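PDB 3GC6: ecto-NAD+ glycohydrolase (CD38 molecule) from Bos taurus, which is a glycosylated, disulfide-bonded ectoenzyme of the ADP-ribosyl cyclase family, with a helical part and a part built on a parallel beta sheet. Local coordinates for residues E96-R101 against Q242-R246; N163-L169 against E196-V202; R10-A14 against R138-R142; L118-G122 against W132-D136; L71-A75 against T109-Y113. The protein carries 1 engineered substitution. One frame throughout, in Å; residues are numbered along the deposited sequence.

Contact 1 (E96-R101 against Q242-R246); sequences EYAKRR and QFLQR. With SO4 (sulfate ion), chain F.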
# COMPACT_ATOMS: atom_id res chain seq x y z
N GLU A 96 9.54 22.89 1.37
CA GLU A 96 8.31 23.71 1.33
C GLU A 96 7.85 23.90 -0.11
O GLU A 96 6.67 23.73 -0.44
CB GLU A 96 8.54 25.07 2.03
CG GLU A 96 7.29 25.98 2.05
CD GLU A 96 6.10 25.40 2.80
OE1 GLU A 96 6.27 24.42 3.58
OE2 GLU A 96 4.98 25.95 2.60
N TYR A 97 8.79 24.23 -1.00
CA TYR A 97 8.45 24.40 -2.41
C TYR A 97 7.86 23.11 -2.99
O TYR A 97 6.82 23.14 -3.66
CB TYR A 97 9.73 24.80 -3.16
CG TYR A 97 9.70 24.74 -4.67
CD1 TYR A 97 9.01 25.70 -5.41
CD2 TYR A 97 10.44 23.79 -5.35
CE1 TYR A 97 9.04 25.68 -6.81
CE2 TYR A 97 10.47 23.77 -6.74
CZ TYR A 97 9.76 24.68 -7.45
OH TYR A 97 9.80 24.66 -8.83
N ALA A 98 8.50 21.98 -2.74
CA ALA A 98 8.01 20.72 -3.28
C ALA A 98 6.63 20.43 -2.76
O ALA A 98 5.79 19.97 -3.52
CB ALA A 98 8.95 19.58 -2.96
N LYS A 99 6.40 20.72 -1.47
CA LYS A 99 5.06 20.49 -0.87
C LYS A 99 4.00 21.36 -1.54
O LYS A 99 2.93 20.88 -1.96
CB LYS A 99 5.11 20.71 0.64
CG LYS A 99 5.85 19.57 1.32
CD LYS A 99 5.82 19.59 2.84
CE LYS A 99 7.05 20.33 3.38
NZ LYS A 99 7.87 19.48 4.30
N ARG A 100 4.29 22.66 -1.68
CA ARG A 100 3.30 23.58 -2.22
C ARG A 100 3.00 23.26 -3.68
O ARG A 100 1.85 23.43 -4.14
CB ARG A 100 3.82 25.02 -2.11
CG ARG A 100 4.01 25.51 -0.67
CD ARG A 100 2.68 25.85 0.05
NE ARG A 100 1.85 24.66 0.29
CZ ARG A 100 2.07 23.78 1.27
NH1 ARG A 100 3.08 23.93 2.12
NH2 ARG A 100 1.26 22.74 1.40
N ARG A 101 4.01 22.77 -4.40
CA ARG A 101 3.88 22.54 -5.85
C ARG A 101 3.59 21.08 -6.21
O ARG A 101 3.47 20.76 -7.39
CB ARG A 101 5.15 23.00 -6.60
CG ARG A 101 5.54 24.46 -6.36
CD ARG A 101 4.69 25.39 -7.17
NE ARG A 101 5.05 26.81 -6.99
CZ ARG A 101 5.63 27.56 -7.92
NH1 ARG A 101 5.92 27.03 -9.10
NH2 ARG A 101 5.89 28.85 -7.68
N GLN A 242 9.27 35.56 -3.06
CA GLN A 242 9.18 35.79 -4.51
C GLN A 242 9.27 34.47 -5.26
O GLN A 242 8.52 34.23 -6.20
CB GLN A 242 10.30 36.72 -5.00
CG GLN A 242 10.12 38.15 -4.49
CD GLN A 242 11.29 39.01 -4.83
OE1 GLN A 242 12.45 38.60 -4.74
NE2 GLN A 242 10.99 40.25 -5.23
N PHE A 243 10.16 33.60 -4.81
CA PHE A 243 10.36 32.29 -5.44
C PHE A 243 9.09 31.46 -5.34
O PHE A 243 8.59 30.89 -6.33
CB PHE A 243 11.52 31.58 -4.73
CG PHE A 243 11.67 30.12 -5.10
CD1 PHE A 243 11.91 29.74 -6.42
CD2 PHE A 243 11.59 29.13 -4.13
CE1 PHE A 243 12.07 28.42 -6.77
CE2 PHE A 243 11.73 27.78 -4.47
CZ PHE A 243 11.96 27.42 -5.79
N LEU A 244 8.53 31.39 -4.14
CA LEU A 244 7.34 30.55 -3.94
C LEU A 244 6.14 31.04 -4.75
O LEU A 244 5.25 30.24 -5.12
CB LEU A 244 7.00 30.47 -2.43
CG LEU A 244 8.00 29.66 -1.62
CD1 LEU A 244 7.70 29.85 -0.13
CD2 LEU A 244 8.01 28.16 -1.99
N GLN A 245 6.08 32.35 -5.00
CA GLN A 245 4.94 32.96 -5.72
C GLN A 245 5.19 33.15 -7.24
O GLN A 245 4.37 33.77 -7.94
CB GLN A 245 4.57 34.30 -5.08
CG GLN A 245 4.07 34.16 -3.62
CD GLN A 245 3.59 35.50 -3.01
OE1 GLN A 245 4.06 36.58 -3.40
NE2 GLN A 245 2.65 35.42 -2.07
N ARG A 246 6.32 32.65 -7.72
CA ARG A 246 6.66 32.76 -9.15
C ARG A 246 5.60 32.09 -10.01
O ARG A 246 5.28 30.91 -9.81
CB ARG A 246 8.02 32.13 -9.44
CG ARG A 246 9.19 33.08 -9.25
CD ARG A 246 9.10 34.28 -10.19
NE ARG A 246 9.58 33.96 -11.54
CZ ARG A 246 10.81 34.21 -11.98
NH1 ARG A 246 11.71 34.78 -11.17
NH2 ARG A 246 11.15 33.89 -13.22
S SO4 F . -2.22 23.34 -0.08
O1 SO4 F . -0.96 23.11 -0.81
O2 SO4 F . -3.30 23.61 -1.01
O3 SO4 F . -2.53 22.14 0.70
O4 SO4 F . -2.02 24.49 0.80
O HOH W 1 4.55 27.56 -4.43
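Leu244 buries the most surface in this contact, and its branch CD2 lies at the edge of the Tyr97 ring, near its plane, 3.8 Å from Tyr97 CA. One face of that ring belongs to Phe243, whose CZ stands 3.4 Å above the plane, over the centre of the Tyr97 ring. The two ring planes are inclined at 34°, an oblique pair, and the side chains cross at about a right angle. Both rings then continue to Val168, so helix 91-101 and the C-terminal helix 240-244 lie side by side on the same face of the parallel sheet; Phe243 also meets the ring of Trp200. Arg101 supplies the polar half. A bend at chi2 (-79°) carries its guanidinium over to the end of the second helix, with Tyr97 CE1 over one of its faces. There Arg101 NH2 donates to Leu244 O at 3.0 Å, almost straight (174°) and in the guanidinium plane, although it reaches the carbonyl from above the carbonyl plane. The same nitrogen makes a weak bond to Arg246 O, also 3.0 Å. A water accepts from Arg101 NE (2.7 Å) and donates to Leu244 O (2.9 Å), so two donors grip that oxygen. Arg100 turns instead to Glu96, in a salt bridge, and to a sulfate ion that Arg102 also binds.

Contact 2 (N163-L169 against E196-V202); sequences NTVRVVL and ELEAWLV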
# COMPACT_ATOMS: atom_id res chain seq x y z
N ASN A 163 12.54 14.75 -18.54
CA ASN A 163 12.03 16.06 -18.94
C ASN A 163 12.57 17.21 -18.08
O ASN A 163 13.79 17.29 -17.89
CB ASN A 163 10.51 16.02 -19.04
CG ASN A 163 10.04 15.04 -20.12
OD1 ASN A 163 10.78 14.75 -21.04
ND2 ASN A 163 8.82 14.57 -20.02
N THR A 164 11.72 18.10 -17.59
CA THR A 164 12.26 19.26 -16.87
C THR A 164 12.49 18.94 -15.40
O THR A 164 11.58 18.45 -14.74
CB THR A 164 11.35 20.50 -16.99
OG1 THR A 164 11.36 20.92 -18.36
CG2 THR A 164 11.87 21.64 -16.11
N VAL A 165 13.71 19.20 -14.91
CA VAL A 165 14.00 19.08 -13.47
C VAL A 165 14.33 20.46 -12.90
O VAL A 165 14.79 21.34 -13.64
CB VAL A 165 15.15 18.09 -13.13
CG1 VAL A 165 14.84 16.70 -13.73
CG2 VAL A 165 16.48 18.60 -13.64
N ARG A 166 14.10 20.64 -11.60
CA ARG A 166 14.33 21.93 -10.96
C ARG A 166 15.30 21.73 -9.81
O ARG A 166 15.28 20.70 -9.14
CB ARG A 166 12.98 22.51 -10.46
CG ARG A 166 12.03 22.80 -11.64
CD ARG A 166 10.55 22.78 -11.30
NE ARG A 166 9.81 23.28 -12.47
CZ ARG A 166 9.24 22.49 -13.37
NH1 ARG A 166 9.28 21.17 -13.20
NH2 ARG A 166 8.60 23.02 -14.42
N VAL A 167 16.25 22.65 -9.65
CA VAL A 167 17.07 22.65 -8.43
C VAL A 167 16.93 23.95 -7.67
O VAL A 167 16.88 25.03 -8.27
CB VAL A 167 18.58 22.35 -8.70
CG1 VAL A 167 19.21 23.40 -9.61
CG2 VAL A 167 19.36 22.26 -7.39
N VAL A 168 16.84 23.84 -6.35
CA VAL A 168 16.76 25.01 -5.46
C VAL A 168 18.10 25.19 -4.76
O VAL A 168 18.55 24.33 -3.99
CB VAL A 168 15.70 24.75 -4.39
CG1 VAL A 168 15.50 25.98 -3.50
CG2 VAL A 168 14.37 24.40 -5.05
N LEU A 169 18.73 26.34 -5.02
CA LEU A 169 20.06 26.64 -4.51
C LEU A 169 20.03 27.91 -3.64
O LEU A 169 19.09 28.70 -3.72
CB LEU A 169 21.04 26.80 -5.66
CG LEU A 169 21.21 25.55 -6.52
CD1 LEU A 169 22.15 25.83 -7.69
CD2 LEU A 169 21.79 24.38 -5.69
N GLU A 196 16.17 18.78 -19.06
CA GLU A 196 16.38 20.22 -18.97
C GLU A 196 16.38 20.56 -17.51
O GLU A 196 15.58 20.02 -16.72
CB GLU A 196 15.29 21.01 -19.70
CG GLU A 196 15.14 20.56 -21.16
CD GLU A 196 14.35 21.52 -22.01
OE1 GLU A 196 13.90 22.56 -21.48
OE2 GLU A 196 14.19 21.21 -23.22
N LEU A 197 17.29 21.44 -17.11
CA LEU A 197 17.39 21.76 -15.70
C LEU A 197 17.20 23.25 -15.48
O LEU A 197 17.86 24.08 -16.16
CB LEU A 197 18.75 21.30 -15.15
CG LEU A 197 19.00 21.49 -13.65
CD1 LEU A 197 19.95 20.39 -13.13
CD2 LEU A 197 19.55 22.88 -13.35
N GLU A 198 16.32 23.58 -14.55
CA GLU A 198 16.16 24.96 -14.11
C GLU A 198 16.70 25.09 -12.70
O GLU A 198 16.33 24.31 -11.79
CB GLU A 198 14.69 25.36 -14.05
CG GLU A 198 13.98 25.26 -15.32
CD GLU A 198 12.50 25.55 -15.12
OE1 GLU A 198 12.09 25.91 -13.99
OE2 GLU A 198 11.77 25.41 -16.11
N ALA A 199 17.57 26.07 -12.51
CA ALA A 199 18.09 26.38 -11.17
C ALA A 199 17.53 27.70 -10.70
O ALA A 199 17.44 28.66 -11.48
CB ALA A 199 19.59 26.45 -11.19
N TRP A 200 17.17 27.73 -9.43
CA TRP A 200 16.64 28.91 -8.80
C TRP A 200 17.56 29.24 -7.62
O TRP A 200 17.69 28.42 -6.70
CB TRP A 200 15.23 28.58 -8.29
CG TRP A 200 14.28 28.25 -9.42
CD1 TRP A 200 14.04 27.02 -9.97
CD2 TRP A 200 13.46 29.18 -10.12
NE1 TRP A 200 13.10 27.14 -11.00
CE2 TRP A 200 12.75 28.46 -11.11
CE3 TRP A 200 13.27 30.57 -10.03
CZ2 TRP A 200 11.84 29.07 -11.99
CZ3 TRP A 200 12.35 31.18 -10.90
CH2 TRP A 200 11.66 30.43 -11.87
N LEU A 201 18.22 30.41 -7.63
CA LEU A 201 19.08 30.80 -6.52
C LEU A 201 18.29 31.77 -5.64
O LEU A 201 18.03 32.90 -6.07
CB LEU A 201 20.36 31.49 -7.01
CG LEU A 201 21.48 30.54 -7.47
CD1 LEU A 201 21.06 29.71 -8.67
CD2 LEU A 201 22.73 31.35 -7.80
N VAL A 202 17.97 31.33 -4.44
CA VAL A 202 17.01 32.03 -3.58
C VAL A 202 17.76 32.55 -2.35
O VAL A 202 18.54 31.83 -1.73
CB VAL A 202 15.85 31.06 -3.18
CG1 VAL A 202 14.81 31.83 -2.36
CG2 VAL A 202 15.18 30.50 -4.44
O HOH W 2 9.52 26.21 -12.78
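Asn163 O opens the pairing by accepting the N-H of Glu196 at 3.0 Å. Thr164 then lies beside Glu196, and its methyl CG2 leans toward the carboxylate of Glu198. Val165 bonds in both directions, its N to Glu196 O (2.7 Å) and its O to Glu198 N (2.9 Å), the alternation of a parallel strand pair, whose axes here diverge by 24°; its CG2, set between its own N and carbonyl carbon (chi1 -56° for CG1), rests on CB of Leu197. Arg166 runs alongside Glu198, pointing the same way, with guanidinium and carboxylate planes 77° apart. Arg166 NE and Glu198 OE1 are 3.8 Å apart, a long salt bridge of charges alone, and a water accepts from the first (3.0 Å) and donates to the second. In the conformer given, one of two, Val167 CG1 lies against Ala199 CB. Val168 pairs with Trp200, while Leu169 sets CD1 against CD1 of Leu201. These are the two inner strands of the four-stranded sheet, joined through helix 182-187 in a beta-alpha-beta unit. Strand 85-88 bonds to Arg166 and Val168, strand 231-239 borders the other flank, where Arg233 pairs with Glu196, and helices 91-101 and 240-244 cover the face bearing Val168.

Contact 3 (R10-A14 against R138-R142); sequences RWHGA and RKDCR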
# COMPACT_ATOMS: atom_id res chain seq x y z
N ARG A 10 33.28 3.40 19.74
CA ARG A 10 34.54 3.80 19.13
C ARG A 10 34.42 4.83 18.01
O ARG A 10 35.43 5.46 17.63
CB ARG A 10 35.28 2.56 18.60
CG ARG A 10 34.62 1.88 17.42
CD ARG A 10 35.28 0.53 17.13
NE ARG A 10 34.69 -0.19 16.00
CZ ARG A 10 33.61 -0.97 16.08
NH1 ARG A 10 32.97 -1.14 17.23
NH2 ARG A 10 33.16 -1.59 15.00
N TRP A 11 33.22 4.99 17.46
CA TRP A 11 33.06 5.90 16.35
C TRP A 11 32.86 7.35 16.79
O TRP A 11 32.48 7.62 17.93
CB TRP A 11 31.86 5.46 15.50
CG TRP A 11 31.95 4.04 15.03
CD1 TRP A 11 31.10 3.01 15.36
CD2 TRP A 11 32.93 3.49 14.14
NE1 TRP A 11 31.48 1.85 14.70
CE2 TRP A 11 32.61 2.12 13.97
CE3 TRP A 11 34.03 4.02 13.45
CZ2 TRP A 11 33.36 1.26 13.14
CZ3 TRP A 11 34.78 3.18 12.65
CH2 TRP A 11 34.44 1.81 12.50
N HIS A 12 33.07 8.27 15.85
CA HIS A 12 32.92 9.71 16.13
C HIS A 12 31.53 10.28 15.82
O HIS A 12 31.22 11.42 16.19
CB HIS A 12 33.97 10.50 15.35
CG HIS A 12 35.37 10.24 15.79
ND1 HIS A 12 36.10 9.16 15.35
CD2 HIS A 12 36.18 10.92 16.64
CE1 HIS A 12 37.30 9.18 15.92
NE2 HIS A 12 37.37 10.24 16.71
N GLY A 13 30.69 9.50 15.13
CA GLY A 13 29.37 9.99 14.82
C GLY A 13 28.31 9.51 15.80
O GLY A 13 28.53 8.58 16.58
N ALA A 14 27.16 10.16 15.79
CA ALA A 14 26.09 9.76 16.67
C ALA A 14 25.59 8.33 16.36
O ALA A 14 25.64 7.85 15.21
CB ALA A 14 24.93 10.75 16.55
N ARG A 138 33.76 12.12 7.86
CA ARG A 138 35.05 12.83 7.80
C ARG A 138 36.10 12.20 8.71
O ARG A 138 37.25 12.04 8.32
CB ARG A 138 34.87 14.31 8.11
CG ARG A 138 36.06 15.21 7.74
CD ARG A 138 35.70 16.71 7.88
NE ARG A 138 36.81 17.57 7.44
CZ ARG A 138 36.86 18.89 7.57
NH1 ARG A 138 35.84 19.56 8.12
NH2 ARG A 138 37.92 19.57 7.13
N LYS A 139 35.71 11.87 9.94
CA LYS A 139 36.66 11.38 10.94
C LYS A 139 36.89 9.87 10.92
O LYS A 139 37.94 9.39 11.37
CB LYS A 139 36.20 11.78 12.35
CG LYS A 139 36.17 13.31 12.61
CD LYS A 139 35.87 13.59 14.09
CE LYS A 139 35.59 15.07 14.37
NZ LYS A 139 34.16 15.41 14.10
N ASP A 140 35.92 9.11 10.42
CA ASP A 140 36.06 7.65 10.46
C ASP A 140 36.22 7.02 9.09
O ASP A 140 37.23 6.43 8.81
CB ASP A 140 34.89 7.00 11.21
CG ASP A 140 34.81 7.43 12.66
OD1 ASP A 140 35.85 7.38 13.37
OD2 ASP A 140 33.71 7.85 13.07
N CYS A 141 35.20 7.14 8.25
CA CYS A 141 35.26 6.53 6.92
C CYS A 141 34.15 7.09 6.07
O CYS A 141 33.04 7.24 6.54
CB CYS A 141 35.13 5.00 7.01
SG CYS A 141 33.59 4.43 7.73
N ARG A 142 34.46 7.38 4.81
CA ARG A 142 33.42 7.77 3.86
C ARG A 142 32.50 6.61 3.47
O ARG A 142 31.32 6.83 3.15
CB ARG A 142 34.08 8.39 2.61
CG ARG A 142 34.75 9.69 2.95
CD ARG A 142 35.42 10.35 1.74
NE ARG A 142 36.27 11.46 2.19
CZ ARG A 142 36.60 12.50 1.44
NH1 ARG A 142 36.16 12.60 0.19
NH2 ARG A 142 37.36 13.47 1.95
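A histidine-carboxylate pair, His12 with Asp140, fastens the N-terminal arm at 10-14 to the loop that precedes helix 145-159. Asp140 sets CG opposite its own carbonyl carbon (chi1 -62°), which brings the carboxylate to His12. Both carboxylate oxygens of Asp140 are used, each by a different N-H of the same histidine. OD1 of Asp140 receives His12 ND1 at 2.7 Å, with an angle of 157° at the hydrogen; the oxygen lies close to the plane of the imidazole, and the nitrogen meets it on the syn side, somewhat out of the carboxylate plane. OD2 of Asp140 takes the backbone N of His12 at 2.9 Å through its syn lone pair. Because main chain and ring are held at once, the rotation of the imidazole is fixed. OD2 has a further donor in Asp136 N. The arm continues into strand 13-14, which pairs antiparallel with strand 133-134 in a small two-stranded sheet, and Cys141, next to the aspartate, is tied by a disulfide to Cys61. Trp11 approaches the same carboxylate with its ring edge: CE3 of Trp11 is 3.6 Å from CG of Asp140, the ring steeply inclined (73°) to the carboxylate plane. CG of the preceding Arg10 sits over one face of the Trp11 ring, 3.9 Å above it. Lys139, the residue before Asp140, crosses His12 at about a right angle. Its CB makes a CH-pi contact over the imidazole face, 4.2 Å from the His12 centroid, and its CD comes to 3.7 Å from His12 CD2.

Contact 4 (L118-G122 against W132-D136); sequences LRWCG and WSCPD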
# COMPACT_ATOMS: atom_id res chain seq x y z
N LEU A 118 17.23 9.92 9.80
CA LEU A 118 17.65 8.79 10.63
C LEU A 118 19.16 8.53 10.53
O LEU A 118 19.85 9.00 9.60
CB LEU A 118 16.91 7.51 10.26
CG LEU A 118 15.39 7.63 10.16
CD1 LEU A 118 14.74 6.26 9.92
CD2 LEU A 118 14.85 8.27 11.45
N ARG A 119 19.65 7.77 11.51
CA ARG A 119 21.03 7.29 11.56
C ARG A 119 20.99 5.79 11.72
O ARG A 119 20.10 5.25 12.37
CB ARG A 119 21.75 7.91 12.77
CG ARG A 119 21.75 9.43 12.79
CD ARG A 119 22.49 9.95 11.57
NE ARG A 119 22.59 11.40 11.52
CZ ARG A 119 23.56 12.10 12.10
NH1 ARG A 119 24.51 11.48 12.79
NH2 ARG A 119 23.58 13.43 11.99
N TRP A 120 21.95 5.09 11.11
CA TRP A 120 22.05 3.68 11.34
C TRP A 120 23.41 3.14 11.01
O TRP A 120 24.13 3.67 10.16
CB TRP A 120 20.99 2.93 10.53
CG TRP A 120 21.16 3.06 9.00
CD1 TRP A 120 21.84 2.22 8.17
CD2 TRP A 120 20.63 4.10 8.16
NE1 TRP A 120 21.76 2.65 6.85
CE2 TRP A 120 21.02 3.81 6.83
CE3 TRP A 120 19.88 5.25 8.41
CZ2 TRP A 120 20.67 4.62 5.76
CZ3 TRP A 120 19.51 6.05 7.34
CH2 TRP A 120 19.90 5.73 6.03
N CYS A 121 23.75 2.09 11.74
CA CYS A 121 24.95 1.30 11.45
C CYS A 121 24.84 0.01 12.25
O CYS A 121 24.07 -0.06 13.22
CB CYS A 121 26.24 2.08 11.79
SG CYS A 121 26.52 2.43 13.59
N GLY A 122 25.61 -1.00 11.84
CA GLY A 122 25.65 -2.27 12.55
C GLY A 122 27.01 -2.54 13.15
O GLY A 122 27.87 -1.66 13.21
N TRP A 132 24.95 3.27 19.91
CA TRP A 132 25.90 4.04 20.73
C TRP A 132 26.73 5.00 19.92
O TRP A 132 26.92 6.14 20.32
CB TRP A 132 26.80 3.08 21.51
CG TRP A 132 25.96 2.08 22.23
CD1 TRP A 132 25.79 0.75 21.91
CD2 TRP A 132 25.11 2.33 23.34
NE1 TRP A 132 24.91 0.16 22.79
CE2 TRP A 132 24.46 1.12 23.67
CE3 TRP A 132 24.81 3.48 24.09
CZ2 TRP A 132 23.55 1.01 24.72
CZ3 TRP A 132 23.90 3.37 25.14
CH2 TRP A 132 23.31 2.13 25.46
N SER A 133 27.31 4.53 18.81
CA SER A 133 28.04 5.44 17.93
C SER A 133 28.01 4.83 16.54
O SER A 133 27.84 3.62 16.41
CB SER A 133 29.50 5.65 18.38
OG SER A 133 30.33 4.50 18.18
N CYS A 134 28.18 5.68 15.53
CA CYS A 134 28.29 5.23 14.14
C CYS A 134 29.41 6.01 13.47
O CYS A 134 29.68 7.14 13.86
CB CYS A 134 26.99 5.49 13.36
SG CYS A 134 25.63 4.36 13.82
N PRO A 135 29.99 5.44 12.42
CA PRO A 135 31.08 6.14 11.71
C PRO A 135 30.67 7.52 11.20
O PRO A 135 29.57 7.70 10.66
CB PRO A 135 31.41 5.21 10.54
CG PRO A 135 30.95 3.83 10.98
CD PRO A 135 29.75 4.09 11.88
N ASP A 136 31.56 8.49 11.40
CA ASP A 136 31.46 9.82 10.83
C ASP A 136 32.20 9.82 9.48
O ASP A 136 33.28 9.24 9.35
CB ASP A 136 32.13 10.82 11.78
CG ASP A 136 32.10 12.24 11.23
OD1 ASP A 136 30.98 12.80 11.15
OD2 ASP A 136 33.19 12.74 10.89
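Cys121 and Cys134 are joined covalently, SG to SG at 2.1 Å, and this disulfide carries most of the contact. Its chi3 of -86° is close to the perpendicular torsion that a relaxed disulfide prefers. The two ends are reached differently. Cys121 puts SG between its own N and carbonyl carbon (chi1 67°), whereas Cys134 sets SG opposite its carbonyl carbon (chi1 -73°), and the CA atoms of Cys121 and Cys134 end up 5.8 Å apart. Both segments run in extended form here, and the bridge closes a short loop between the end of helix 110-115 and strand 133-134, the strand that pairs antiparallel with 13-14 in the small sheet near the N terminus.

Packing around the sulfurs is modest. Pro135, immediately after the second cysteine, offers CD at 4.0 Å from Cys121 SG, and the same sulfur lies 3.3 Å from Ser133 O. Cys134 SG comes to 3.8 Å from Trp120 C. CB of Trp120 points away from the second segment, and its indole packs in the helical part of the protein, edge-to-face with Phe51 and bonded through NE1 to Tyr68 OH.

Polar links run to neighbouring loops. Cys121 N bonds to Ser16 OG, and Ser133 OG to Leu8 O and Trp11 N, so the N-terminal arm touches both segments. Arg119 N is bonded in the same way to Thr17 OG1.

Contact 5 (L71-A75 against T109-Y113); sequences LINLA and TLLGY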
# COMPACT_ATOMS: atom_id res chain seq x y z
N LEU A 71 17.55 -3.52 -1.98
CA LEU A 71 16.62 -2.55 -1.39
C LEU A 71 16.08 -1.60 -2.47
O LEU A 71 14.87 -1.36 -2.56
CB LEU A 71 17.35 -1.74 -0.31
CG LEU A 71 16.45 -0.67 0.33
CD1 LEU A 71 15.27 -1.23 1.13
CD2 LEU A 71 17.32 0.21 1.20
N ILE A 72 16.99 -1.06 -3.29
CA ILE A 72 16.57 -0.11 -4.33
C ILE A 72 15.64 -0.79 -5.34
O ILE A 72 14.65 -0.19 -5.80
CB ILE A 72 17.80 0.53 -5.01
CG1 ILE A 72 18.30 1.70 -4.14
CG2 ILE A 72 17.48 0.99 -6.46
CD1 ILE A 72 19.77 2.03 -4.25
N ASN A 73 15.92 -2.05 -5.65
CA ASN A 73 15.06 -2.81 -6.56
C ASN A 73 13.63 -2.93 -6.07
O ASN A 73 12.70 -3.00 -6.87
CB ASN A 73 15.60 -4.22 -6.83
CG ASN A 73 16.80 -4.22 -7.73
OD1 ASN A 73 17.15 -3.21 -8.35
ND2 ASN A 73 17.46 -5.38 -7.82
N LEU A 74 13.44 -2.96 -4.75
CA LEU A 74 12.11 -3.08 -4.19
C LEU A 74 11.32 -1.75 -4.26
O LEU A 74 10.09 -1.76 -4.21
CB LEU A 74 12.16 -3.55 -2.74
CG LEU A 74 12.60 -5.00 -2.54
CD1 LEU A 74 12.85 -5.28 -1.09
CD2 LEU A 74 11.54 -5.95 -3.10
N ALA A 75 12.04 -0.63 -4.36
CA ALA A 75 11.39 0.68 -4.35
C ALA A 75 12.34 1.74 -4.96
O ALA A 75 12.93 2.54 -4.24
CB ALA A 75 10.96 1.06 -2.93
N THR A 109 10.75 10.38 -2.17
CA THR A 109 10.65 9.02 -2.71
C THR A 109 10.37 8.09 -1.53
O THR A 109 10.56 8.47 -0.37
CB THR A 109 11.99 8.59 -3.38
OG1 THR A 109 13.06 8.57 -2.43
CG2 THR A 109 12.32 9.56 -4.54
N LEU A 110 9.96 6.84 -1.80
CA LEU A 110 9.67 5.91 -0.69
C LEU A 110 10.90 5.75 0.21
O LEU A 110 10.85 5.97 1.44
CB LEU A 110 9.23 4.56 -1.23
CG LEU A 110 8.66 3.56 -0.22
CD1 LEU A 110 7.76 2.53 -0.93
CD2 LEU A 110 9.81 2.85 0.50
N LEU A 111 12.03 5.40 -0.41
CA LEU A 111 13.22 5.12 0.39
C LEU A 111 13.75 6.39 1.08
O LEU A 111 14.27 6.32 2.21
CB LEU A 111 14.31 4.43 -0.46
CG LEU A 111 13.94 3.01 -0.91
CD1 LEU A 111 15.05 2.43 -1.78
CD2 LEU A 111 13.67 2.08 0.34
N GLY A 112 13.72 7.53 0.35
CA GLY A 112 14.16 8.80 0.94
C GLY A 112 13.28 9.17 2.13
O GLY A 112 13.77 9.70 3.13
N TYR A 113 11.99 8.91 2.01
CA TYR A 113 11.07 9.18 3.10
C TYR A 113 11.35 8.29 4.31
O TYR A 113 11.35 8.77 5.46
CB TYR A 113 9.63 9.00 2.58
CG TYR A 113 8.56 9.33 3.60
CD1 TYR A 113 8.11 10.63 3.74
CD2 TYR A 113 7.98 8.34 4.39
CE1 TYR A 113 7.11 10.95 4.68
CE2 TYR A 113 6.97 8.65 5.32
CZ TYR A 113 6.56 9.95 5.46
OH TYR A 113 5.56 10.28 6.38
O HOH W 3 12.23 4.98 -3.25
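Leu111 and Ala75 bury the most surface here, and the contact between them and their neighbours is chiefly apolar. Leu111 reaches from the first turn of helix 110-115 into the end of helix 69-74, with CG opposite its own carbonyl carbon (chi1 -68°), and splits its two methyls between different partners. CD2 of Leu111 meets CD1 of Leu71 tip to tip at 3.8 Å. The side chains of Leu111 and Ile72 cross at about a right angle, and CD1 of Leu111 is 3.9 Å from Ile72 CA. The same CD1 packs against the carbonyl of Ala75, 3.2 Å from Ala75 O. The methyl of Ala75 touches both leucines of the second segment, with Ala75 CB 4.0 Å from CD2 of Leu110 and 4.1 Å from CG of Leu111.

The end of one helix thus meets the start of another within the helical part of the protein. Helix 145-159 closes over the leucines through Phe149 and Leu153, helix 44-55 adds Ile47 and Phe51 against Leu71, and Leu110 turns to Tyr31 and Thr32 of helix 20-35.

A water and a cap serve polar atoms at this junction. The water donates to Ala75 O at 2.7 Å and accepts from Leu111 N at 2.9 Å, so it links a carbonyl just beyond one helix to a first-turn amide of the other. Thr109 is the N-cap of helix 110-115: its OG1 accepts from Gly112 N at 3.0 Å with an angle of 147°, and the same hydroxyl is bonded to Leu106 O.

In the fold
Following the chain from its N terminus, contact 3 opens at 10-14, contact 5 at 71-75 and contact 1 at 96-101. Contact 5 closes first, at 109-113, joining helices 69-74 and 110-115 in the helical part, and so crosses contact 1. Contact 4 then ties off its short loop at 132-136, before contact 3 closes at 138-142; contacts 4 and 5 both fall within the loop of contact 3, which in turn crosses contact 1. Contact 2 follows in the sheet part, inside contact 1, which joins helices 91-101 and 240-244 near the C terminus. Contacts 3 and 4, centres 8 Å apart, share the small sheet, whereas contacts 1 and 2 touch on the far side of the chain's centre.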